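Local atomic coordinates of neuraminidase (Influenza A virus, PDB entry 4GEZ), a protein that resembles the influenza sialidases, which release terminal sialic acid from glycoconjugates, but carries a diverged putative active site. Residues Y50-L55 and Q330-L335; S291-F296 and N320-R325; F296-I301 and Y315-N320; L346-Q351 and E360-C365. All coordinates share one frame; numbering follows the deposited sequence.

Contact 1 of 4, residues Y50-L55 and Q330-L335; sequences YVSCDL and QPKGDL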
loop_
_atom_site.group_PDB
_atom_site.type_symbol
_atom_site.label_atom_id
_atom_site.label_comp_id
_atom_site.label_asym_id
_atom_site.label_seq_id
_atom_site.Cartn_x
_atom_site.Cartn_y
_atom_site.Cartn_z
ATOM N N TYR A 50 -15.547 -8.197 -13.699
ATOM C CA TYR A 50 -14.992 -8.524 -15.012
ATOM C C TYR A 50 -13.563 -7.996 -15.073
ATOM O O TYR A 50 -13.125 -7.309 -14.155
ATOM C CB TYR A 50 -15.847 -7.938 -16.148
ATOM C CG TYR A 50 -16.070 -6.446 -16.063
ATOM C CD1 TYR A 50 -17.112 -5.926 -15.307
ATOM C CD2 TYR A 50 -15.245 -5.556 -16.746
ATOM C CE1 TYR A 50 -17.324 -4.568 -15.223
ATOM C CE2 TYR A 50 -15.449 -4.191 -16.668
ATOM C CZ TYR A 50 -16.492 -3.707 -15.903
ATOM O OH TYR A 50 -16.715 -2.354 -15.810
ATOM N N VAL A 51 -12.850 -8.295 -16.155
ATOM C CA VAL A 51 -11.442 -7.929 -16.273
ATOM C C VAL A 51 -11.228 -7.022 -17.482
ATOM O O VAL A 51 -11.834 -7.226 -18.536
ATOM C CB VAL A 51 -10.560 -9.201 -16.398
ATOM C CG1 VAL A 51 -9.104 -8.843 -16.627
ATOM C CG2 VAL A 51 -10.694 -10.045 -15.153
ATOM N N SER A 52 -10.382 -6.008 -17.316
ATOM C CA SER A 52 -9.958 -5.159 -18.428
ATOM C C SER A 52 -8.516 -4.713 -18.183
ATOM O O SER A 52 -8.123 -4.468 -17.039
ATOM C CB SER A 52 -10.891 -3.952 -18.590
ATOM O OG SER A 52 -10.637 -3.278 -19.812
ATOM N N CYS A 53 -7.739 -4.607 -19.256
ATOM C CA CYS A 53 -6.305 -4.367 -19.153
ATOM C C CYS A 53 -5.904 -3.074 -19.849
ATOM O O CYS A 53 -6.522 -2.686 -20.845
ATOM C CB CYS A 53 -5.534 -5.533 -19.783
ATOM S SG CYS A 53 -6.089 -7.174 -19.279
ATOM N N ASP A 54 -4.859 -2.425 -19.338
ATOM C CA ASP A 54 -4.219 -1.317 -20.047
ATOM C C ASP A 54 -2.983 -1.828 -20.777
ATOM O O ASP A 54 -2.884 -3.017 -21.063
ATOM C CB ASP A 54 -3.877 -0.150 -19.106
ATOM C CG ASP A 54 -2.914 -0.540 -17.986
ATOM O OD1 ASP A 54 -2.131 -1.506 -18.132
ATOM O OD2 ASP A 54 -2.937 0.142 -16.941
ATOM N N LEU A 55 -2.034 -0.941 -21.059
ATOM C CA LEU A 55 -0.837 -1.326 -21.802
ATOM C C LEU A 55 0.104 -2.225 -20.999
ATOM O O LEU A 55 0.838 -3.035 -21.570
ATOM C CB LEU A 55 -0.083 -0.081 -22.290
ATOM C CG LEU A 55 -0.715 0.728 -23.425
ATOM C CD1 LEU A 55 0.002 2.056 -23.631
ATOM C CD2 LEU A 55 -0.694 -0.083 -24.704
ATOM N N GLN A 330 -9.183 -9.126 -23.314
ATOM C CA GLN A 330 -7.985 -9.216 -24.136
ATOM C C GLN A 330 -6.822 -8.434 -23.531
ATOM O O GLN A 330 -6.980 -7.273 -23.143
ATOM C CB GLN A 330 -8.275 -8.728 -25.559
ATOM C CG GLN A 330 -9.034 -9.739 -26.413
ATOM C CD GLN A 330 -9.726 -9.113 -27.612
ATOM O OE1 GLN A 330 -10.537 -8.197 -27.475
ATOM N NE2 GLN A 330 -9.379 -9.586 -28.800
ATOM N N PRO A 331 -5.655 -9.083 -23.417
ATOM C CA PRO A 331 -4.441 -8.387 -22.975
ATOM C C PRO A 331 -3.953 -7.418 -24.052
ATOM O O PRO A 331 -3.849 -7.824 -25.208
ATOM C CB PRO A 331 -3.425 -9.529 -22.815
ATOM C CG PRO A 331 -4.247 -10.793 -22.751
ATOM C CD PRO A 331 -5.426 -10.524 -23.624
ATOM N N LYS A 332 -3.677 -6.167 -23.689
ATOM C CA LYS A 332 -3.205 -5.172 -24.653
ATOM C C LYS A 332 -1.729 -4.896 -24.391
ATOM O O LYS A 332 -1.361 -3.817 -23.921
ATOM C CB LYS A 332 -3.983 -3.855 -24.523
ATOM C CG LYS A 332 -5.507 -3.961 -24.506
ATOM C CD LYS A 332 -6.134 -2.566 -24.376
ATOM C CE LYS A 332 -7.601 -2.545 -24.781
ATOM N NZ LYS A 332 -8.501 -2.700 -23.605
ATOM N N GLY A 333 -0.894 -5.881 -24.704
ATOM C CA GLY A 333 0.537 -5.801 -24.477
ATOM C C GLY A 333 1.187 -6.947 -25.227
ATOM O O GLY A 333 1.403 -6.846 -26.433
ATOM N N ASP A 334 1.482 -8.033 -24.512
ATOM C CA ASP A 334 1.996 -9.279 -25.097
ATOM C C ASP A 334 3.073 -9.105 -26.177
ATOM O O ASP A 334 2.767 -9.045 -27.369
ATOM C CB ASP A 334 0.836 -10.128 -25.634
ATOM C CG ASP A 334 -0.129 -10.557 -24.541
ATOM O OD1 ASP A 334 0.225 -10.425 -23.350
ATOM O OD2 ASP A 334 -1.235 -11.036 -24.873
ATOM N N LEU A 335 4.330 -9.040 -25.750
ATOM C CA LEU A 335 5.452 -8.819 -26.664
ATOM C C LEU A 335 6.148 -10.086 -27.180
ATOM O O LEU A 335 7.236 -9.997 -27.751
ATOM C CB LEU A 335 6.485 -7.875 -26.027
ATOM C CG LEU A 335 6.212 -6.362 -26.091
ATOM C CD1 LEU A 335 4.928 -5.950 -25.379
ATOM C CD2 LEU A 335 7.402 -5.571 -25.551
#
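With CG anti to its own carbonyl carbon (chi1 -50°) and the chain extended until it bends at chi4, Lys332 lies across the backbone at Cys53. Its CD comes within 3.6 Å of Cys53 O, and NZ gives the same oxygen a weak hydrogen bond at 3.4 Å. The ammonium also has a long, weak ion pair with Glu156, whose carboxylate accepts a hydrogen bond from Ser52 OG. The two segments run in nearly the same direction where they meet, 17° apart, but no strand pairing forms. In the six-bladed propeller of influenza neuraminidases this places the end of strand 44-53, the first of its blade, against the loop that leaves strand 322-329 of the last blade. Further along, Leu55 CA makes a C-H...O contact of 3.3 Å with Lys332 O, while Leu55 CD2 reaches to 3.9 Å from that oxygen. Cys53 SG sits 4.0 Å from Gln330 O and is tied by a disulfide to Cys58 on the neighbouring strand 58-67.

Contact 2 of 4, residues S291-F296 and N320-R325; sequences SSQNGF and NKRTGR
Asn294 and Arg322 face each other as an antiparallel non-hydrogen-bonded pair, and a backbone bond flanks them on each side. Gly295 N donates to Lys321 O at 2.7 Å, and Thr323 N to Gln293 O at 2.9 Å with an N-H...O angle of 169°. The strands splay at once, their directions 64° apart, so pairing stops at this single bridge. It lies where the propeller passes from one blade to the next: the chain turns a corner at Asn320 and Lys321 and enters strand 322-329, which pairs with strand 343-349 of the last blade. Gln293 stretches alongside the bridge, its CG 3.3 Å from Thr323 O. Its amide lies over one face of the Arg322 guanidinium with the planes 63° apart; OE1 is 3.1 Å from NH2, but the angle is too poor for a hydrogen bond. Thr323 turns its side chain to the other strand, CB 3.3 Å from Gly295 O and CG2 3.8 Å from CD1 of Phe296, meeting that ring obliquely.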
loop_
_atom_site.group_PDB
_atom_site.type_symbol
_atom_site.label_atom_id
_atom_site.label_comp_id
_atom_site.label_asym_id
_atom_site.label_seq_id
_atom_site.Cartn_x
_atom_site.Cartn_y
_atom_site.Cartn_z
ATOM N N SER A 291 -28.069 -30.072 -14.882
ATOM C CA SER A 291 -28.766 -30.321 -13.628
ATOM C C SER A 291 -28.316 -29.387 -12.512
ATOM O O SER A 291 -29.068 -29.131 -11.576
ATOM C CB SER A 291 -28.539 -31.768 -13.187
ATOM O OG SER A 291 -27.166 -32.111 -13.259
ATOM N N SER A 292 -27.093 -28.874 -12.620
ATOM C CA SER A 292 -26.495 -28.077 -11.551
ATOM C C SER A 292 -25.479 -27.092 -12.121
ATOM O O SER A 292 -25.015 -27.251 -13.250
ATOM C CB SER A 292 -25.835 -28.992 -10.508
ATOM O OG SER A 292 -24.766 -28.346 -9.844
ATOM N N GLN A 293 -25.148 -26.065 -11.343
ATOM C CA GLN A 293 -24.235 -25.020 -11.795
ATOM C C GLN A 293 -22.801 -25.382 -11.423
ATOM O O GLN A 293 -22.018 -24.528 -11.000
ATOM C CB GLN A 293 -24.620 -23.689 -11.150
ATOM C CG GLN A 293 -24.517 -22.485 -12.066
ATOM C CD GLN A 293 -25.266 -21.285 -11.517
ATOM O OE1 GLN A 293 -25.943 -21.373 -10.491
ATOM N NE2 GLN A 293 -25.166 -20.161 -12.209
ATOM N N ASN A 294 -22.457 -26.655 -11.581
ATOM C CA ASN A 294 -21.128 -27.124 -11.210
ATOM C C ASN A 294 -20.274 -27.453 -12.423
ATOM O O ASN A 294 -20.782 -27.924 -13.443
ATOM C CB ASN A 294 -21.230 -28.354 -10.307
ATOM C CG ASN A 294 -21.861 -28.038 -8.967
ATOM O OD1 ASN A 294 -22.297 -26.915 -8.725
ATOM N ND2 ASN A 294 -21.886 -29.020 -8.079
ATOM N N GLY A 295 -18.974 -27.201 -12.306
ATOM C CA GLY A 295 -18.038 -27.524 -13.368
ATOM C C GLY A 295 -18.004 -26.508 -14.498
ATOM O O GLY A 295 -18.770 -25.542 -14.506
ATOM N N PHE A 296 -17.105 -26.733 -15.453
ATOM C CA PHE A 296 -16.947 -25.865 -16.611
ATOM C C PHE A 296 -16.201 -26.654 -17.681
ATOM O O PHE A 296 -15.110 -27.167 -17.426
ATOM C CB PHE A 296 -16.157 -24.612 -16.234
ATOM C CG PHE A 296 -16.403 -23.438 -17.141
ATOM C CD1 PHE A 296 -17.640 -22.810 -17.164
ATOM C CD2 PHE A 296 -15.389 -22.949 -17.955
ATOM C CE1 PHE A 296 -17.868 -21.721 -17.995
ATOM C CE2 PHE A 296 -15.604 -21.860 -18.782
ATOM C CZ PHE A 296 -16.844 -21.246 -18.803
ATOM N N ASN A 320 -16.571 -30.270 -9.978
ATOM C CA ASN A 320 -17.378 -30.068 -8.783
ATOM C C ASN A 320 -17.520 -28.601 -8.396
ATOM O O ASN A 320 -18.478 -28.215 -7.724
ATOM C CB ASN A 320 -16.789 -30.853 -7.605
ATOM C CG ASN A 320 -16.828 -32.353 -7.821
ATOM O OD1 ASN A 320 -17.697 -32.871 -8.521
ATOM N ND2 ASN A 320 -15.875 -33.059 -7.224
ATOM N N LYS A 321 -16.557 -27.788 -8.821
ATOM C CA LYS A 321 -16.562 -26.367 -8.505
ATOM C C LYS A 321 -17.844 -25.690 -8.954
ATOM O O LYS A 321 -18.277 -25.865 -10.094
ATOM C CB LYS A 321 -15.363 -25.682 -9.168
ATOM C CG LYS A 321 -14.145 -25.570 -8.272
ATOM C CD LYS A 321 -14.119 -24.219 -7.586
ATOM C CE LYS A 321 -12.945 -24.106 -6.634
ATOM N NZ LYS A 321 -12.858 -22.755 -6.013
ATOM N N ARG A 322 -18.452 -24.915 -8.061
ATOM C CA ARG A 322 -19.619 -24.141 -8.447
ATOM C C ARG A 322 -19.125 -22.998 -9.328
ATOM O O ARG A 322 -18.168 -22.294 -8.987
ATOM C CB ARG A 322 -20.379 -23.614 -7.224
ATOM C CG ARG A 322 -21.736 -22.991 -7.566
ATOM C CD ARG A 322 -22.588 -22.675 -6.338
ATOM N NE ARG A 322 -23.930 -22.222 -6.712
ATOM C CZ ARG A 322 -24.213 -20.996 -7.145
ATOM N NH1 ARG A 322 -23.251 -20.091 -7.266
ATOM N NH2 ARG A 322 -25.459 -20.671 -7.463
ATOM N N THR A 323 -19.782 -22.826 -10.466
ATOM C CA THR A 323 -19.309 -21.930 -11.508
ATOM C C THR A 323 -20.403 -20.886 -11.714
ATOM O O THR A 323 -21.581 -21.176 -11.499
ATOM C CB THR A 323 -18.974 -22.735 -12.795
ATOM O OG1 THR A 323 -17.552 -22.800 -12.972
ATOM C CG2 THR A 323 -19.620 -22.142 -14.035
ATOM N N GLY A 324 -20.024 -19.671 -12.101
ATOM C CA GLY A 324 -20.993 -18.608 -12.301
ATOM C C GLY A 324 -20.790 -17.932 -13.639
ATOM O O GLY A 324 -20.691 -18.600 -14.670
ATOM N N ARG A 325 -20.743 -16.605 -13.623
ATOM C CA ARG A 325 -20.578 -15.809 -14.834
ATOM C C ARG A 325 -19.225 -16.048 -15.501
ATOM O O ARG A 325 -18.249 -16.405 -14.834
ATOM C CB ARG A 325 -20.732 -14.328 -14.486
ATOM C CG ARG A 325 -22.124 -13.942 -14.027
ATOM C CD ARG A 325 -22.126 -12.583 -13.344
ATOM N NE ARG A 325 -21.508 -11.554 -14.172
ATOM C CZ ARG A 325 -20.308 -11.034 -13.939
ATOM N NH1 ARG A 325 -19.602 -11.433 -12.889
ATOM N NH2 ARG A 325 -19.817 -10.110 -14.748
#

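Contact 3 of 4, residues F296-I301 and Y315-N320; sequences FVLEQI and YELFSN
Leu317 starts its contact at CB, 3.7 Å from Phe296 O. CG, anti to its own carbonyl carbon (chi1 -64°), carries the chain on to 4.4 Å from Leu298 CD2, and the CD1 branch does the touching, 3.8 Å from Leu298 CD2 where the two leucines cross obliquely; it also meets the Phe296 ring at its edge, 4.2 Å from CD2 of that ring. Leu317 lies in a classic beta bulge of the hairpin of strands 294-301 and 313-318, in which Leu317 and Phe318 together face Phe296. Phe296 O accepts from both: Phe318 N, 3.2 Å away, comes in the carbonyl plane on a lone pair, whereas the Leu317 N-H bond is weak and bent. The nearly helical backbone of Leu317 accommodates the extra residue, and Phe296 N closes the motif on Phe318 O at 3.0 Å. Beyond the bulge the register is regular, with Leu298 and Tyr315 bonded both ways. The Phe318 ring presents its edge to Phe296, with Phe318 CD2 3.9 Å from Phe296 CB, on the face that packs against Leu346 and Ile348 of the last blade. Val297 and Glu316 point to the opposite face, where the Glu316 carboxylate forms a salt bridge with Lys288. Strand 282-286 pairs along the other edge of strand 294-301.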
loop_
_atom_site.group_PDB
_atom_site.type_symbol
_atom_site.label_atom_id
_atom_site.label_comp_id
_atom_site.label_asym_id
_atom_site.label_seq_id
_atom_site.Cartn_x
_atom_site.Cartn_y
_atom_site.Cartn_z
ATOM N N PHE A 296 -17.105 -26.733 -15.453
ATOM C CA PHE A 296 -16.947 -25.865 -16.611
ATOM C C PHE A 296 -16.201 -26.654 -17.681
ATOM O O PHE A 296 -15.110 -27.167 -17.426
ATOM C CB PHE A 296 -16.157 -24.612 -16.234
ATOM C CG PHE A 296 -16.403 -23.438 -17.141
ATOM C CD1 PHE A 296 -17.640 -22.810 -17.164
ATOM C CD2 PHE A 296 -15.389 -22.949 -17.955
ATOM C CE1 PHE A 296 -17.868 -21.721 -17.995
ATOM C CE2 PHE A 296 -15.604 -21.860 -18.782
ATOM C CZ PHE A 296 -16.844 -21.246 -18.803
ATOM N N VAL A 297 -16.793 -26.771 -18.867
ATOM C CA VAL A 297 -16.156 -27.508 -19.959
ATOM C C VAL A 297 -16.025 -26.670 -21.235
ATOM O O VAL A 297 -16.965 -25.990 -21.645
ATOM C CB VAL A 297 -16.850 -28.883 -20.222
ATOM C CG1 VAL A 297 -18.313 -28.834 -19.831
ATOM C CG2 VAL A 297 -16.673 -29.331 -21.671
ATOM N N LEU A 298 -14.844 -26.718 -21.849
ATOM C CA LEU A 298 -14.596 -26.005 -23.096
ATOM C C LEU A 298 -14.555 -27.026 -24.223
ATOM O O LEU A 298 -13.883 -28.052 -24.110
ATOM C CB LEU A 298 -13.261 -25.259 -23.046
ATOM C CG LEU A 298 -13.204 -23.828 -22.504
ATOM C CD1 LEU A 298 -13.814 -22.846 -23.486
ATOM C CD2 LEU A 298 -13.875 -23.715 -21.147
ATOM N N GLU A 299 -15.283 -26.756 -25.300
ATOM C CA GLU A 299 -15.309 -27.660 -26.443
ATOM C C GLU A 299 -14.990 -26.951 -27.759
ATOM O O GLU A 299 -15.504 -25.865 -28.033
ATOM C CB GLU A 299 -16.663 -28.376 -26.523
ATOM C CG GLU A 299 -16.938 -29.312 -25.350
ATOM C CD GLU A 299 -18.302 -29.972 -25.432
ATOM O OE1 GLU A 299 -19.204 -29.387 -26.068
ATOM O OE2 GLU A 299 -18.471 -31.072 -24.861
ATOM N N GLN A 300 -14.139 -27.579 -28.566
ATOM C CA GLN A 300 -13.706 -27.012 -29.837
ATOM C C GLN A 300 -14.580 -27.515 -30.989
ATOM O O GLN A 300 -14.882 -28.709 -31.078
ATOM C CB GLN A 300 -12.244 -27.381 -30.098
ATOM C CG GLN A 300 -11.598 -26.645 -31.263
ATOM C CD GLN A 300 -10.348 -27.338 -31.769
ATOM O OE1 GLN A 300 -10.227 -28.559 -31.689
ATOM N NE2 GLN A 300 -9.413 -26.561 -32.297
ATOM N N ILE A 301 -14.976 -26.602 -31.874
ATOM C CA ILE A 301 -15.784 -26.947 -33.043
ATOM C C ILE A 301 -15.125 -26.370 -34.299
ATOM O O ILE A 301 -15.295 -25.189 -34.611
ATOM C CB ILE A 301 -17.238 -26.443 -32.897
ATOM C CG1 ILE A 301 -17.866 -26.984 -31.607
ATOM C CG2 ILE A 301 -18.078 -26.863 -34.097
ATOM C CD1 ILE A 301 -19.267 -26.469 -31.318
ATOM N N TYR A 315 -12.384 -29.981 -23.102
ATOM C CA TYR A 315 -11.657 -29.859 -21.840
ATOM C C TYR A 315 -12.603 -29.598 -20.682
ATOM O O TYR A 315 -13.398 -28.661 -20.714
ATOM C CB TYR A 315 -10.619 -28.735 -21.914
ATOM C CG TYR A 315 -9.428 -29.044 -22.792
ATOM C CD1 TYR A 315 -8.487 -29.988 -22.406
ATOM C CD2 TYR A 315 -9.241 -28.386 -24.003
ATOM C CE1 TYR A 315 -7.395 -30.273 -23.200
ATOM C CE2 TYR A 315 -8.152 -28.662 -24.805
ATOM C CZ TYR A 315 -7.232 -29.607 -24.398
ATOM O OH TYR A 315 -6.143 -29.888 -25.190
ATOM N N GLU A 316 -12.514 -30.437 -19.661
ATOM C CA GLU A 316 -13.290 -30.243 -18.451
ATOM C C GLU A 316 -12.411 -29.555 -17.413
ATOM O O GLU A 316 -11.684 -30.218 -16.675
ATOM C CB GLU A 316 -13.793 -31.588 -17.931
ATOM C CG GLU A 316 -14.709 -31.493 -16.723
ATOM C CD GLU A 316 -15.339 -32.823 -16.373
ATOM O OE1 GLU A 316 -15.173 -33.274 -15.220
ATOM O OE2 GLU A 316 -16.005 -33.414 -17.250
ATOM N N LEU A 317 -12.471 -28.225 -17.374
ATOM C CA LEU A 317 -11.636 -27.437 -16.469
ATOM C C LEU A 317 -12.065 -27.613 -15.020
ATOM O O LEU A 317 -11.232 -27.641 -14.114
ATOM C CB LEU A 317 -11.686 -25.948 -16.839
ATOM C CG LEU A 317 -11.137 -25.467 -18.183
ATOM C CD1 LEU A 317 -11.310 -23.970 -18.337
ATOM C CD2 LEU A 317 -9.677 -25.828 -18.301
ATOM N N PHE A 318 -13.369 -27.741 -14.806
ATOM C CA PHE A 318 -13.898 -27.954 -13.468
ATOM C C PHE A 318 -14.979 -29.025 -13.508
ATOM O O PHE A 318 -15.678 -29.172 -14.512
ATOM C CB PHE A 318 -14.486 -26.648 -12.919
ATOM C CG PHE A 318 -13.467 -25.570 -12.678
ATOM C CD1 PHE A 318 -12.771 -25.512 -11.476
ATOM C CD2 PHE A 318 -13.219 -24.603 -13.644
ATOM C CE1 PHE A 318 -11.832 -24.514 -11.242
ATOM C CE2 PHE A 318 -12.283 -23.599 -13.419
ATOM C CZ PHE A 318 -11.588 -23.554 -12.214
ATOM N N SER A 319 -15.097 -29.787 -12.425
ATOM C CA SER A 319 -16.139 -30.799 -12.301
ATOM C C SER A 319 -17.113 -30.464 -11.177
ATOM O O SER A 319 -18.318 -30.344 -11.398
ATOM C CB SER A 319 -15.516 -32.177 -12.060
ATOM O OG SER A 319 -14.516 -32.459 -13.021
ATOM N N ASN A 320 -16.571 -30.270 -9.978
ATOM C CA ASN A 320 -17.378 -30.068 -8.783
ATOM C C ASN A 320 -17.520 -28.601 -8.396
ATOM O O ASN A 320 -18.478 -28.215 -7.724
ATOM C CB ASN A 320 -16.789 -30.853 -7.605
ATOM C CG ASN A 320 -16.828 -32.353 -7.821
ATOM O OD1 ASN A 320 -17.697 -32.871 -8.521
ATOM N ND2 ASN A 320 -15.875 -33.059 -7.224
#

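Contact 4 of 4, residues L346-Q351 and E360-C365; sequences LEIEDQ and ELSTFC
Ile348 and Glu360 run alongside each other and leave the sheet in the same direction. Ile348 CG1 sits between its backbone N and carbonyl carbon (chi1 52°), which lays it 3.8 Å from Glu360 CB; farther out, CD1 runs along the acid to 3.6 Å from OE1. Glu360 thus meets the isoleucine with CB and with one carboxylate oxygen, while OE2 goes on to the backbone N of Gly32. Next on the same face, Ser362 folds back across the hairpin, its OG 3.3 Å from Leu346 CB, while its CB touches Ile348 CD1. Leu346 CD2 in turn meets CE1 of Phe364 at 4.1 Å, the two side chains crossing at a slant. These strands, 343-349 and 359-367, are the middle pair of the last propeller blade, between strand 322-329 and the N-terminal strand 25-30, and the Cys343-Cys365 disulfide links them. On the other face the Glu347 carboxylate forms a salt bridge with Arg325. Leu346 O is gripped by two donors of one residue, Ser362 N at 2.8 Å and Ser362 OG at 2.7 Å, which approach from opposite faces of its plane. The hydroxyl of the buried Ser362 thus spends its proton within the sheet, which is consistent with its place among apolar neighbours.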
loop_
_atom_site.group_PDB
_atom_site.type_symbol
_atom_site.label_atom_id
_atom_site.label_comp_id
_atom_site.label_asym_id
_atom_site.label_seq_id
_atom_site.Cartn_x
_atom_site.Cartn_y
_atom_site.Cartn_z
ATOM N N LEU A 346 -13.701 -16.100 -15.239
ATOM C CA LEU A 346 -14.699 -17.080 -14.824
ATOM C C LEU A 346 -14.905 -17.009 -13.315
ATOM O O LEU A 346 -13.957 -17.176 -12.547
ATOM C CB LEU A 346 -14.219 -18.483 -15.226
ATOM C CG LEU A 346 -14.979 -19.749 -14.822
ATOM C CD1 LEU A 346 -16.224 -19.861 -15.670
ATOM C CD2 LEU A 346 -14.114 -20.996 -14.945
ATOM N N GLU A 347 -16.151 -16.813 -12.889
ATOM C CA GLU A 347 -16.469 -16.803 -11.464
ATOM C C GLU A 347 -16.431 -18.220 -10.910
ATOM O O GLU A 347 -17.147 -19.097 -11.392
ATOM C CB GLU A 347 -17.866 -16.227 -11.210
ATOM C CG GLU A 347 -18.026 -14.723 -11.408
ATOM C CD GLU A 347 -19.457 -14.271 -11.156
ATOM O OE1 GLU A 347 -19.695 -13.048 -11.066
ATOM O OE2 GLU A 347 -20.349 -15.142 -11.064
ATOM N N ILE A 348 -15.602 -18.446 -9.894
ATOM C CA ILE A 348 -15.603 -19.732 -9.209
ATOM C C ILE A 348 -15.792 -19.524 -7.715
ATOM O O ILE A 348 -15.112 -18.693 -7.100
ATOM C CB ILE A 348 -14.322 -20.554 -9.479
ATOM C CG1 ILE A 348 -13.069 -19.731 -9.198
ATOM C CG2 ILE A 348 -14.323 -21.091 -10.909
ATOM C CD1 ILE A 348 -11.776 -20.536 -9.282
ATOM N N GLU A 349 -16.713 -20.288 -7.133
ATOM C CA GLU A 349 -17.053 -20.127 -5.726
ATOM C C GLU A 349 -16.004 -20.731 -4.808
ATOM O O GLU A 349 -15.607 -21.884 -4.989
ATOM C CB GLU A 349 -18.416 -20.758 -5.422
ATOM C CG GLU A 349 -18.851 -20.594 -3.968
ATOM C CD GLU A 349 -20.267 -21.068 -3.712
ATOM O OE1 GLU A 349 -21.191 -20.582 -4.398
ATOM O OE2 GLU A 349 -20.453 -21.923 -2.818
ATOM N N ASP A 350 -15.550 -19.936 -3.839
ATOM C CA ASP A 350 -14.700 -20.432 -2.763
ATOM C C ASP A 350 -15.602 -21.114 -1.746
ATOM O O ASP A 350 -16.195 -20.454 -0.889
ATOM C CB ASP A 350 -13.947 -19.276 -2.105
ATOM C CG ASP A 350 -12.899 -19.744 -1.109
ATOM O OD1 ASP A 350 -12.958 -20.910 -0.655
ATOM O OD2 ASP A 350 -12.021 -18.926 -0.765
ATOM N N GLN A 351 -15.703 -22.435 -1.844
ATOM C CA GLN A 351 -16.629 -23.203 -1.011
ATOM C C GLN A 351 -16.248 -23.271 0.473
ATOM O O GLN A 351 -17.066 -23.678 1.301
ATOM C CB GLN A 351 -16.840 -24.607 -1.591
ATOM C CG GLN A 351 -15.640 -25.541 -1.474
ATOM C CD GLN A 351 -14.533 -25.194 -2.452
ATOM O OE1 GLN A 351 -14.705 -24.343 -3.326
ATOM N NE2 GLN A 351 -13.395 -25.866 -2.325
ATOM N N GLU A 360 -14.390 -16.192 -6.465
ATOM C CA GLU A 360 -13.081 -15.867 -7.002
ATOM C C GLU A 360 -13.215 -15.604 -8.496
ATOM O O GLU A 360 -13.916 -16.336 -9.208
ATOM C CB GLU A 360 -12.079 -16.992 -6.740
ATOM C CG GLU A 360 -10.653 -16.636 -7.139
ATOM C CD GLU A 360 -9.739 -17.838 -7.204
ATOM O OE1 GLU A 360 -10.052 -18.873 -6.578
ATOM O OE2 GLU A 360 -8.704 -17.742 -7.892
ATOM N N LEU A 361 -12.551 -14.561 -8.977
ATOM C CA LEU A 361 -12.560 -14.274 -10.405
ATOM C C LEU A 361 -11.339 -14.919 -11.053
ATOM O O LEU A 361 -10.253 -14.335 -11.064
ATOM C CB LEU A 361 -12.573 -12.762 -10.651
ATOM C CG LEU A 361 -13.004 -12.294 -12.047
ATOM C CD1 LEU A 361 -14.465 -12.626 -12.288
ATOM C CD2 LEU A 361 -12.770 -10.799 -12.238
ATOM N N SER A 362 -11.513 -16.135 -11.568
ATOM C CA SER A 362 -10.422 -16.849 -12.221
ATOM C C SER A 362 -10.262 -16.358 -13.658
ATOM O O SER A 362 -11.204 -15.829 -14.248
ATOM C CB SER A 362 -10.687 -18.358 -12.205
ATOM O OG SER A 362 -11.777 -18.687 -13.042
ATOM N N THR A 363 -9.061 -16.521 -14.211
ATOM C CA THR A 363 -8.789 -16.125 -15.590
ATOM C C THR A 363 -8.062 -17.249 -16.311
ATOM O O THR A 363 -7.178 -17.888 -15.742
ATOM C CB THR A 363 -7.940 -14.821 -15.688
ATOM O OG1 THR A 363 -6.640 -15.036 -15.120
ATOM C CG2 THR A 363 -8.616 -13.670 -14.965
ATOM N N PHE A 364 -8.427 -17.467 -17.571
ATOM C CA PHE A 364 -7.774 -18.461 -18.414
ATOM C C PHE A 364 -7.380 -17.801 -19.736
ATOM O O PHE A 364 -8.091 -16.925 -20.234
ATOM C CB PHE A 364 -8.706 -19.647 -18.682
ATOM C CG PHE A 364 -8.924 -20.546 -17.491
ATOM C CD1 PHE A 364 -9.824 -20.197 -16.490
ATOM C CD2 PHE A 364 -8.240 -21.754 -17.384
ATOM C CE1 PHE A 364 -10.036 -21.031 -15.397
ATOM C CE2 PHE A 364 -8.443 -22.595 -16.295
ATOM C CZ PHE A 364 -9.343 -22.231 -15.299
ATOM N N CYS A 365 -6.242 -18.200 -20.297
ATOM C CA CYS A 365 -5.838 -17.715 -21.614
ATOM C C CYS A 365 -5.653 -18.874 -22.587
ATOM O O CYS A 365 -5.265 -19.978 -22.185
ATOM C CB CYS A 365 -4.569 -16.857 -21.526
ATOM S SG CYS A 365 -4.836 -15.209 -20.800
#

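Contacts 3 and 4 are buried hairpins, each within one blade, and are held by paired backbone bonds in both directions. Contacts 1 and 2 are only partly buried and join neighbouring parts of the propeller with fewer bonds: a weak lysine-to-carbonyl bond in contact 1, a single bridge in contact 2. Strand 294-301 serves both contacts 2 and 3, which share Phe296 and Asn320. Contact 4 meets them through its apolar face, where Leu346 and Phe364 pack against Phe296, Leu317 and Phe318, and through the Arg325-Glu347 salt bridge to contact 2. Contact 1 stands apart from this aromatic cluster, touching contact 4 where Val51 packs on Leu361.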